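Local structure of ABC-type phosphate transport system, periplasmic component (Lactobacillus brevis, 4ECF) at residues Thr7-Thr12 and Asn35-Gly40; Val53-Ser58 and Leu210-His215. The protein probably serves as the solute-binding component of a PstSACB-type ABC transporter, capturing phosphate for import across the cytoplasmic membrane. All blocks are in the same frame, centred on the assembly; numbering follows the deposited sequence.

Contact 1. Residues Thr7-Thr12 and Asn35-Gly40. With PO4 (phosphate ion), chain B.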
ATOM      1  N   THR A   7     -14.491  12.826   6.962  1.00 16.38           N
ATOM      2  CA  THR A   7     -14.413  11.503   6.376  1.00 17.71           C
ATOM      3  C   THR A   7     -13.235  11.398   5.397  1.00 15.46           C
ATOM      4  O   THR A   7     -13.030  12.269   4.530  1.00 17.42           O
ATOM      5  CB  THR A   7     -15.714  11.137   5.701  1.00 17.57           C
ATOM      6  OG1 THR A   7     -16.800  11.162   6.659  1.00 17.38           O
ATOM      7  CG2 THR A   7     -15.679   9.756   5.060  1.00 15.90           C
ATOM      8  N   ALA A   8     -12.423  10.355   5.605  1.00 14.67           N
ATOM      9  CA  ALA A   8     -11.280   9.996   4.756  1.00 16.40           C
ATOM     10  C   ALA A   8     -11.547   8.621   4.168  1.00 17.18           C
ATOM     11  O   ALA A   8     -11.944   7.703   4.901  1.00 19.23           O
ATOM     12  CB  ALA A   8     -10.017   9.957   5.594  1.00 16.92           C
ATOM     13  N   VAL A   9     -11.393   8.473   2.860  1.00 15.20           N
ATOM     14  CA  VAL A   9     -11.633   7.185   2.221  1.00 17.65           C
ATOM     15  C   VAL A   9     -10.512   6.859   1.210  1.00 16.62           C
ATOM     16  O   VAL A   9      -9.818   7.758   0.742  1.00 16.27           O
ATOM     17  CB  VAL A   9     -12.967   7.106   1.478  1.00 20.31           C
ATOM     18  CG1 VAL A   9     -14.125   7.642   2.336  1.00 18.41           C
ATOM     19  CG2 VAL A   9     -12.901   7.788   0.135  1.00 17.44           C
ATOM     20  N   GLY A  10     -10.346   5.573   0.909  1.00 15.21           N
ATOM     21  CA  GLY A  10      -9.469   5.143  -0.200  1.00 16.09           C
ATOM     22  C   GLY A  10      -8.521   4.021   0.154  1.00 14.85           C
ATOM     23  O   GLY A  10      -8.952   2.940   0.523  1.00 16.49           O
ATOM     24  N   SER A  11      -7.241   4.256  -0.111  1.00 15.06           N
ATOM     25  CA  SER A  11      -6.224   3.243   0.056  1.00 14.43           C
ATOM     26  C   SER A  11      -6.400   2.306   1.231  1.00 15.10           C
ATOM     27  O   SER A  11      -6.443   2.755   2.395  1.00 15.85           O
ATOM     28  CB  SER A  11      -4.878   3.913   0.169  1.00 16.15           C
ATOM     29  OG  SER A  11      -3.909   2.983   0.656  1.00 16.01           O
ATOM     30  N   THR A  12      -6.520   1.008   0.955  1.00 16.37           N
ATOM     31  CA  THR A  12      -6.533   0.011   2.024  1.00 17.60           C
ATOM     32  C   THR A  12      -5.142  -0.242   2.632  1.00 17.49           C
ATOM     33  O   THR A  12      -5.041  -0.624   3.805  1.00 18.61           O
ATOM     34  CB  THR A  12      -7.205  -1.325   1.585  1.00 17.42           C
ATOM     35  OG1 THR A  12      -6.380  -2.002   0.641  1.00 18.48           O
ATOM     36  CG2 THR A  12      -8.567  -1.024   0.968  1.00 18.25           C
ATOM     37  N   ASN A  35     -14.159   9.625  10.384  1.00 17.54           N
ATOM     38  CA  ASN A  35     -14.706   8.421   9.785  1.00 17.98           C
ATOM     39  C   ASN A  35     -13.760   7.990   8.699  1.00 19.20           C
ATOM     40  O   ASN A  35     -13.380   8.791   7.880  1.00 18.99           O
ATOM     41  CB  ASN A  35     -16.050   8.746   9.184  1.00 18.08           C
ATOM     42  CG  ASN A  35     -17.022   9.223  10.215  1.00 26.01           C
ATOM     43  OD1 ASN A  35     -17.464   8.448  11.047  1.00 28.59           O
ATOM     44  ND2 ASN A  35     -17.310  10.525  10.208  1.00 28.05           N
ATOM     45  N   VAL A  36     -13.363   6.719   8.701  1.00 18.06           N
ATOM     46  CA  VAL A  36     -12.366   6.223   7.745  1.00 16.99           C
ATOM     47  C   VAL A  36     -12.982   5.043   7.001  1.00 16.75           C
ATOM     48  O   VAL A  36     -13.611   4.153   7.611  1.00 21.39           O
ATOM     49  CB  VAL A  36     -11.078   5.766   8.469  1.00 17.53           C
ATOM     50  CG1 VAL A  36     -10.008   5.436   7.457  1.00 18.57           C
ATOM     51  CG2 VAL A  36     -10.564   6.858   9.407  1.00 18.60           C
ATOM     52  N   GLN A  37     -12.853   5.068   5.688  1.00 16.47           N
ATOM     53  CA  GLN A  37     -13.269   3.935   4.859  1.00 18.77           C
ATOM     54  C   GLN A  37     -12.124   3.488   3.966  1.00 19.54           C
ATOM     55  O   GLN A  37     -11.175   4.224   3.710  1.00 18.06           O
ATOM     56  CB  GLN A  37     -14.418   4.325   3.926  1.00 20.86           C
ATOM     57  CG  GLN A  37     -15.674   4.841   4.619  1.00 25.08           C
ATOM     58  CD  GLN A  37     -16.743   5.340   3.640  1.00 30.38           C
ATOM     59  OE1 GLN A  37     -16.704   5.068   2.415  1.00 30.72           O
ATOM     60  NE2 GLN A  37     -17.728   6.040   4.176  1.00 32.80           N
ATOM     61  N   GLY A  38     -12.278   2.268   3.444  1.00 20.26           N
ATOM     62  CA  GLY A  38     -11.396   1.744   2.398  1.00 20.31           C
ATOM     63  C   GLY A  38     -11.901   2.112   1.016  1.00 20.37           C
ATOM     64  O   GLY A  38     -12.352   3.260   0.785  1.00 19.00           O
ATOM     65  N   GLY A  39     -11.868   1.143   0.094  1.00 20.31           N
ATOM     66  CA  GLY A  39     -12.243   1.359  -1.303  1.00 19.71           C
ATOM     67  C   GLY A  39     -11.127   1.311  -2.325  1.00 19.32           C
ATOM     68  O   GLY A  39     -11.368   1.099  -3.520  1.00 18.35           O
ATOM     69  N   GLY A  40      -9.917   1.543  -1.862  1.00 17.38           N
ATOM     70  CA  GLY A  40      -8.733   1.535  -2.691  1.00 16.56           C
ATOM     71  C   GLY A  40      -8.320   2.941  -3.077  1.00 16.77           C
ATOM     72  O   GLY A  40      -9.136   3.872  -3.070  1.00 16.76           O
TER
HETATM   73  P   PO4 B 300      -4.827   0.056  -2.179  1.00 16.89           P
HETATM   74  O1  PO4 B 300      -4.120  -1.125  -2.834  1.00 18.46           O
HETATM   75  O2  PO4 B 300      -5.019   1.211  -3.093  1.00 15.66           O
HETATM   76  O3  PO4 B 300      -6.114  -0.350  -1.515  1.00 16.14           O
HETATM   77  O4  PO4 B 300      -3.920   0.568  -0.957  1.00 16.24           O
HETATM   78  O   HOH W   1      -8.383   4.375   3.686  1.00 18.55           O
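Thr7-Gly10 and Asn35-Gly39 run side by side as parallel strands, their axes 4.4 Å apart at closest and 15° from aligned, with Ala8 gripping its neighbour twice: Ala8 N donates to Asn35 O, and Gln37 N to Ala8 O, each at 2.9 Å. Thr7, Val9, Asn35 and Gln37 share one face of the sheet. There Val9 and Gln37 lie alongside each other, pointing the same way; Val9 CG1 rests against the extended chain of Gln37, 3.7 Å from Gln37 CB. Thr7 crosses Asn35 obliquely, Thr7 OG1 meeting Asn35 CB at 3.6 Å. On the face of Ala8 and Val36, Val36 also packs on helix 15-28.

Glycines take over at Gly10 on one strand and at Gly38-Gly40 on the other. Gly10 N reaches Gln37 O from above its carbonyl plane and Gly38 O only weakly, while Gly40 N closes on Gly10 O at 2.9 Å, 68° out of that carbonyl plane. The backbone angles of Gly10, Gly39 and Gly40 leave no room for a CB beside the carbonyl oxygen before it. A water donates to both Ser11 O and Gln37 O, tying the turn to the strand end.

The phosphate sits at this end. Thr12 holds one oxygen, PO4 O3, from two directions: through Thr12 N at 2.8 Å and through Thr12 OG1 at 2.7 Å, the hydroxyl being set between backbone N and carbonyl carbon (chi1 70°). Ser11 OG lies 2.9 Å from PO4 O4, but Asp59 OD1 is a second acceptor within reach of that one proton, which leaves the bond to phosphate unsettled. Ala13, Thr41, Arg127, Ser131, Gly132 and Thr133 also bond to the ion. Anion recognition thus rests largely on neutral amide and hydroxyl donors, with Arg127 adding a guanidinium group, a chemistry consistent with a phosphate receptor.

Contact 2. Residues Val53-Ser58 and Leu210-His215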
ATOM      1  N   VAL A  53     -15.734  13.710  -0.215  1.00 16.82           N
ATOM      2  CA  VAL A  53     -15.121  13.391   1.082  1.00 14.92           C
ATOM      3  C   VAL A  53     -14.157  14.520   1.427  1.00 15.63           C
ATOM      4  O   VAL A  53     -13.895  15.374   0.597  1.00 16.86           O
ATOM      5  CB  VAL A  53     -14.301  12.070   1.013  1.00 14.47           C
ATOM      6  CG1 VAL A  53     -15.182  10.826   0.708  1.00 16.92           C
ATOM      7  CG2 VAL A  53     -13.167  12.147  -0.012  1.00 15.66           C
ATOM      8  N   GLN A  54     -13.627  14.501   2.647  1.00 14.53           N
ATOM      9  CA  GLN A  54     -12.672  15.533   3.051  1.00 13.90           C
ATOM     10  C   GLN A  54     -11.220  15.167   2.687  1.00 13.83           C
ATOM     11  O   GLN A  54     -10.388  16.034   2.509  1.00 15.08           O
ATOM     12  CB  GLN A  54     -12.802  15.800   4.536  1.00 13.85           C
ATOM     13  CG  GLN A  54     -14.044  16.640   4.898  1.00 14.96           C
ATOM     14  CD  GLN A  54     -15.332  15.877   4.649  1.00 15.61           C
ATOM     15  OE1 GLN A  54     -15.515  14.774   5.153  1.00 15.44           O
ATOM     16  NE2 GLN A  54     -16.216  16.440   3.805  1.00 15.40           N
ATOM     17  N   ILE A  55     -10.887  13.883   2.780  1.00 13.03           N
ATOM     18  CA  ILE A  55      -9.519  13.353   2.522  1.00 14.43           C
ATOM     19  C   ILE A  55      -9.614  12.131   1.630  1.00 15.21           C
ATOM     20  O   ILE A  55     -10.393  11.236   1.894  1.00 16.07           O
ATOM     21  CB  ILE A  55      -8.797  12.967   3.829  1.00 15.15           C
ATOM     22  CG1 ILE A  55      -8.640  14.190   4.713  1.00 14.81           C
ATOM     23  CG2 ILE A  55      -7.438  12.320   3.513  1.00 14.90           C
ATOM     24  CD1 ILE A  55      -7.981  13.930   6.056  1.00 15.71           C
ATOM     25  N   GLY A  56      -8.799  12.123   0.561  1.00 15.99           N
ATOM     26  CA  GLY A  56      -8.600  10.958  -0.283  1.00 14.01           C
ATOM     27  C   GLY A  56      -7.292  10.305   0.079  1.00 15.20           C
ATOM     28  O   GLY A  56      -6.215  10.920  -0.004  1.00 17.25           O
ATOM     29  N   ASN A  57      -7.360   9.079   0.550  1.00 15.69           N
ATOM     30  CA  ASN A  57      -6.188   8.309   0.963  1.00 16.17           C
ATOM     31  C   ASN A  57      -5.638   7.586  -0.252  1.00 16.22           C
ATOM     32  O   ASN A  57      -6.377   6.803  -0.872  1.00 16.98           O
ATOM     33  CB  ASN A  57      -6.623   7.282   2.013  1.00 17.35           C
ATOM     34  CG  ASN A  57      -7.153   7.892   3.314  1.00 18.34           C
ATOM     35  OD1 ASN A  57      -6.948   9.085   3.625  1.00 18.93           O
ATOM     36  ND2 ASN A  57      -7.848   7.073   4.078  1.00 17.55           N
ATOM     37  N   SER A  58      -4.363   7.800  -0.568  1.00 15.53           N
ATOM     38  CA  SER A  58      -3.796   7.288  -1.807  1.00 15.95           C
ATOM     39  C   SER A  58      -2.351   6.791  -1.616  1.00 15.71           C
ATOM     40  O   SER A  58      -1.540   7.459  -0.959  1.00 17.99           O
ATOM     41  CB  SER A  58      -3.802   8.378  -2.853  1.00 17.51           C
ATOM     42  OG  SER A  58      -3.203   7.993  -4.094  1.00 17.69           O
ATOM     43  N   LEU A 210      -2.319  11.898   1.831  1.00 16.96           N
ATOM     44  CA  LEU A 210      -3.659  12.343   2.294  1.00 13.28           C
ATOM     45  C   LEU A 210      -4.018  13.548   1.429  1.00 15.42           C
ATOM     46  O   LEU A 210      -3.538  14.636   1.686  1.00 15.31           O
ATOM     47  CB  LEU A 210      -3.658  12.704   3.771  1.00 14.81           C
ATOM     48  CG  LEU A 210      -3.273  11.587   4.760  1.00 15.39           C
ATOM     49  CD1 LEU A 210      -3.362  12.078   6.190  1.00 16.85           C
ATOM     50  CD2 LEU A 210      -4.136  10.355   4.569  1.00 16.63           C
ATOM     51  N   TYR A 211      -4.686  13.344   0.315  1.00 15.32           N
ATOM     52  CA  TYR A 211      -5.092  14.417  -0.555  1.00 14.74           C
ATOM     53  C   TYR A 211      -6.320  15.139  -0.068  1.00 13.66           C
ATOM     54  O   TYR A 211      -7.287  14.500   0.398  1.00 16.24           O
ATOM     55  CB  TYR A 211      -5.394  13.838  -1.958  1.00 14.77           C
ATOM     56  CG  TYR A 211      -4.156  13.717  -2.838  1.00 15.64           C
ATOM     57  CD1 TYR A 211      -3.602  14.848  -3.463  1.00 17.30           C
ATOM     58  CD2 TYR A 211      -3.493  12.498  -2.986  1.00 16.18           C
ATOM     59  CE1 TYR A 211      -2.474  14.731  -4.271  1.00 17.69           C
ATOM     60  CE2 TYR A 211      -2.351  12.376  -3.801  1.00 18.15           C
ATOM     61  CZ  TYR A 211      -1.827  13.477  -4.411  1.00 17.59           C
ATOM     62  OH  TYR A 211      -0.697  13.363  -5.227  1.00 18.41           O
ATOM     63  N   THR A 212      -6.302  16.459  -0.284  1.00 15.87           N
ATOM     64  CA  THR A 212      -7.470  17.333  -0.073  1.00 15.55           C
ATOM     65  C   THR A 212      -7.828  18.098  -1.349  1.00 14.85           C
ATOM     66  O   THR A 212      -7.028  18.208  -2.274  1.00 16.76           O
ATOM     67  CB  THR A 212      -7.244  18.296   1.103  1.00 17.55           C
ATOM     68  OG1 THR A 212      -6.157  19.172   0.797  1.00 16.73           O
ATOM     69  CG2 THR A 212      -6.983  17.485   2.450  1.00 16.26           C
ATOM     70  N   LYS A 213      -9.086  18.529  -1.418  1.00 16.46           N
ATOM     71  CA  LYS A 213      -9.564  19.398  -2.513  1.00 17.19           C
ATOM     72  C   LYS A 213      -9.423  20.816  -2.055  1.00 17.62           C
ATOM     73  O   LYS A 213     -10.178  21.291  -1.193  1.00 20.09           O
ATOM     74  CB  LYS A 213     -11.013  19.090  -2.869  1.00 21.37           C
ATOM     75  CG  LYS A 213     -11.451  19.750  -4.202  1.00 22.24           C
ATOM     76  CD  LYS A 213     -12.777  19.198  -4.687  1.00 27.69           C
ATOM     77  CE  LYS A 213     -13.219  19.982  -5.921  1.00 32.11           C
ATOM     78  NZ  LYS A 213     -14.137  19.216  -6.795  1.00 37.72           N
ATOM     79  N   GLY A 214      -8.402  21.469  -2.583  1.00 17.81           N
ATOM     80  CA  GLY A 214      -7.964  22.777  -2.097  1.00 18.16           C
ATOM     81  C   GLY A 214      -7.184  22.636  -0.831  1.00 17.15           C
ATOM     82  O   GLY A 214      -6.997  21.522  -0.311  1.00 18.89           O
ATOM     83  N   HIS A 215      -6.687  23.770  -0.316  1.00 16.96           N
ATOM     84  CA  HIS A 215      -5.996  23.748   0.940  1.00 17.79           C
ATOM     85  C   HIS A 215      -7.020  23.530   2.031  1.00 18.77           C
ATOM     86  O   HIS A 215      -8.088  24.160   2.054  1.00 19.82           O
ATOM     87  CB  HIS A 215      -5.156  25.026   1.157  1.00 15.97           C
ATOM     88  CG  HIS A 215      -4.173  25.304   0.016  1.00 18.07           C
ATOM     89  ND1 HIS A 215      -2.934  24.757  -0.041  1.00 20.51           N
ATOM     90  CD2 HIS A 215      -4.346  25.994  -1.182  1.00 20.51           C
ATOM     91  CE1 HIS A 215      -2.320  25.131  -1.180  1.00 23.07           C
ATOM     92  NE2 HIS A 215      -3.175  25.871  -1.897  1.00 22.60           N
TER
HETATM   93  O   HOH W   2     -10.794  18.346   1.053  1.00 17.95           O
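Leu210 lies over Ile55 and beside Asn57: Leu210 CB meets Ile55 CG2 at 3.8 Å, the two side chains crossing at a slant, while Leu210 CD2 comes within 3.2 Å of Asn57 OD1. That amide oxygen is buried with no hydrogen-bond partner in the model, and this methyl lies against it. On the other face of the sheet the Tyr211 ring has Ser58 CB at its edge, 4.1 Å from Tyr211 CD2, and Tyr211 OH accepts from Ala62 N. Gly56 and Tyr211 form an antiparallel hydrogen-bonded pair, Gly56 N giving to Tyr211 O at 2.8 Å and Tyr211 N to Gly56 O at 2.9 Å.

Thr212 OG1 stands between its backbone N and carbonyl carbon (chi1 64°), from where it donates to Gly214 O, 2.7 Å away; CG2 rests against Gln54 O, and the side chain also packs on Thr220 and Ile224 of helix 218-228. An alanine here, lacking both branches, would probably leave Gly214 O without this donor and open a gap beside Gln54 and that helix. A water joins Gln54 O to Lys213 N just before strand 55-58 begins. An antiparallel strand returning late in the chain beside strand 55-58, itself parallel to strand 4-10, gives the mixed sheet typical of type II periplasmic-binding-protein lobes.

In the fold
Both segments of contact 1 precede those of contact 2 in sequence, yet their centres lie about 11 Å apart, on the same side of the molecule's centre. Strand 4-10 has strand 32-39 on one flank and strand 55-58 on the other; strand 205-213 follows as the next strand of the same sheet. Two probable hydrogen bonds, Ser11 N to Asn57 O and Asn57 N to Val9 O, each 2.8 Å, join the two contacts. Contact 1 belongs to a beta-alpha-beta unit built around helix 15-28, whereas contact 2 brings in a strand from more than 150 residues later. Early and late chain thus share one sheet, and the loop that follows strand 4-10 at contact 1 carries donors to the phosphate.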